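Local coordinates for aminotransferase (Neisseria meningitidis Z2491, PDB 3JTX), which carries pyridoxal phosphate as a Schiff base on a lysine and probably transfers amino groups between amino acids and keto acids, at residues Pro126-Tyr130 / Leu359-Thr363. Residues are numbered along the deposited sequence; the frame is centred on the assembly and turned at random.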
loop_
_atom_site.group_PDB
_atom_site.type_symbol
_atom_site.label_atom_id
_atom_site.label_comp_id
_atom_site.label_asym_id
_atom_site.label_seq_id
_atom_site.Cartn_x
_atom_site.Cartn_y
_atom_site.Cartn_z
ATOM N N PRO A 126 13.419 -19.690 -3.056
ATOM C CA PRO A 126 13.667 -20.920 -2.317
ATOM C C PRO A 126 12.415 -21.798 -2.321
ATOM O O PRO A 126 11.307 -21.307 -2.622
ATOM C CB PRO A 126 13.978 -20.418 -0.904
ATOM C CG PRO A 126 13.231 -19.130 -0.819
ATOM C CD PRO A 126 13.410 -18.519 -2.163
ATOM N N ASN A 127 12.605 -23.081 -2.013
ATOM C CA ASN A 127 11.507 -24.045 -1.911
ATOM C C ASN A 127 11.846 -25.026 -0.788
ATOM O O ASN A 127 12.822 -25.772 -0.912
ATOM C CB ASN A 127 11.326 -24.770 -3.229
ATOM C CG ASN A 127 10.011 -25.522 -3.328
ATOM O OD1 ASN A 127 8.992 -25.126 -2.748
ATOM N ND2 ASN A 127 10.018 -26.607 -4.123
ATOM N N PRO A 128 11.067 -25.014 0.324
ATOM C CA PRO A 128 9.830 -24.266 0.605
ATOM C C PRO A 128 9.942 -22.743 0.485
ATOM O O PRO A 128 11.023 -22.168 0.712
ATOM C CB PRO A 128 9.488 -24.664 2.054
ATOM C CG PRO A 128 10.156 -25.944 2.272
ATOM C CD PRO A 128 11.441 -25.863 1.467
ATOM N N PHE A 129 8.819 -22.108 0.137
ATOM C CA PHE A 129 8.790 -20.677 -0.177
ATOM C C PHE A 129 7.793 -19.914 0.691
ATOM O O PHE A 129 6.954 -20.502 1.366
ATOM C CB PHE A 129 8.478 -20.467 -1.674
ATOM C CG PHE A 129 7.120 -20.956 -2.109
ATOM C CD1 PHE A 129 6.924 -22.284 -2.475
ATOM C CD2 PHE A 129 6.042 -20.083 -2.190
ATOM C CE1 PHE A 129 5.679 -22.739 -2.875
ATOM C CE2 PHE A 129 4.794 -20.525 -2.607
ATOM C CZ PHE A 129 4.609 -21.860 -2.942
ATOM N N TYR A 130 7.912 -18.591 0.672
ATOM C CA TYR A 130 6.930 -17.700 1.284
ATOM C C TYR A 130 5.973 -17.264 0.195
ATOM O O TYR A 130 6.396 -16.818 -0.879
ATOM C CB TYR A 130 7.624 -16.487 1.920
ATOM C CG TYR A 130 6.731 -15.465 2.596
ATOM C CD1 TYR A 130 5.898 -15.811 3.655
ATOM C CD2 TYR A 130 6.777 -14.123 2.218
ATOM C CE1 TYR A 130 5.112 -14.837 4.307
ATOM C CE2 TYR A 130 5.991 -13.146 2.860
ATOM C CZ TYR A 130 5.163 -13.504 3.890
ATOM O OH TYR A 130 4.386 -12.520 4.502
ATOM N N LEU A 359 3.844 -25.598 2.234
ATOM C CA LEU A 359 4.731 -24.441 2.050
ATOM C C LEU A 359 5.654 -24.594 0.840
ATOM O O LEU A 359 6.562 -23.772 0.631
ATOM C CB LEU A 359 5.601 -24.235 3.312
ATOM C CG LEU A 359 4.843 -23.976 4.615
ATOM C CD1 LEU A 359 5.803 -23.880 5.810
ATOM C CD2 LEU A 359 4.048 -22.694 4.461
ATOM N N ALA A 360 5.436 -25.653 0.055
ATOM C CA ALA A 360 6.350 -26.005 -1.017
ATOM C C ALA A 360 5.621 -26.413 -2.292
ATOM O O ALA A 360 4.449 -26.809 -2.267
ATOM C CB ALA A 360 7.254 -27.128 -0.561
ATOM N N ARG A 361 6.335 -26.290 -3.408
ATOM C CA ARG A 361 5.923 -26.880 -4.666
ATOM C C ARG A 361 6.765 -28.110 -5.026
ATOM O O ARG A 361 7.937 -28.210 -4.699
ATOM C CB ARG A 361 6.000 -25.862 -5.806
ATOM C CG ARG A 361 5.045 -26.261 -6.910
ATOM C CD ARG A 361 5.093 -25.415 -8.079
ATOM N NE ARG A 361 4.430 -24.124 -7.916
ATOM C CZ ARG A 361 4.343 -23.248 -8.909
ATOM N NH1 ARG A 361 4.866 -23.556 -10.094
ATOM N NH2 ARG A 361 3.754 -22.076 -8.732
ATOM N N ASP A 362 6.105 -29.051 -5.682
ATOM C CA ASP A 362 6.788 -30.232 -6.239
ATOM C C ASP A 362 7.736 -29.898 -7.415
ATOM O O ASP A 362 7.476 -29.042 -8.253
ATOM C CB ASP A 362 5.769 -31.306 -6.637
ATOM C CG ASP A 362 6.084 -32.659 -6.028
ATOM O OD1 ASP A 362 7.190 -33.203 -6.263
ATOM O OD2 ASP A 362 5.216 -33.172 -5.297
ATOM N N THR A 363 8.887 -30.581 -7.439
ATOM C CA THR A 363 9.897 -30.358 -8.474
ATOM C C THR A 363 10.439 -31.679 -9.019
ATOM O O THR A 363 10.101 -32.754 -8.515
ATOM C CB THR A 363 11.108 -29.540 -7.940
ATOM O OG1 THR A 363 11.918 -30.365 -7.074
ATOM C CG2 THR A 363 10.633 -28.280 -7.188
#
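Asn127, the last residue of strand 122-127, grips the backbone of Arg361 with both polar atoms of its side-chain amide, a worked example of an amide pairing with the N-H and C=O of one residue as a neighbouring backbone would. From CB, which has no neighbour in 359-363 within 4.2 Å, CG lies anti to the backbone N (chi1 -165°), which carries the amide across to the loop. CG lies 3.7 Å from Arg361 O, and there the group forks. OD1 accepts Arg361 N at 3.0 Å, the donor lying in the carbonyl plane on a lone pair, while Ala360 CA lies 3.3 Å from the same OD1. ND2 gives a nearly straight bond (169°) to Arg361 O at 2.7 Å; its other partner is Asn148 OD1. Past the cis peptide bond before Pro128, Phe129 N donates to Leu359 O at 2.8 Å, and the ring edge, at Phe129 CE1, lies 3.7 Å from Arg361 N. The side chain of Arg361 leads away, its NH2 forming a salt bridge with Glu134 OE2. The contact thus ties the large sheet of this fold type I aminotransferase to the loop between strands 354-355 and 372-376. Because OD1 accepts while ND2 donates to two oxygens, exchanging them would set like against like, and the amide's rotation is probably restricted.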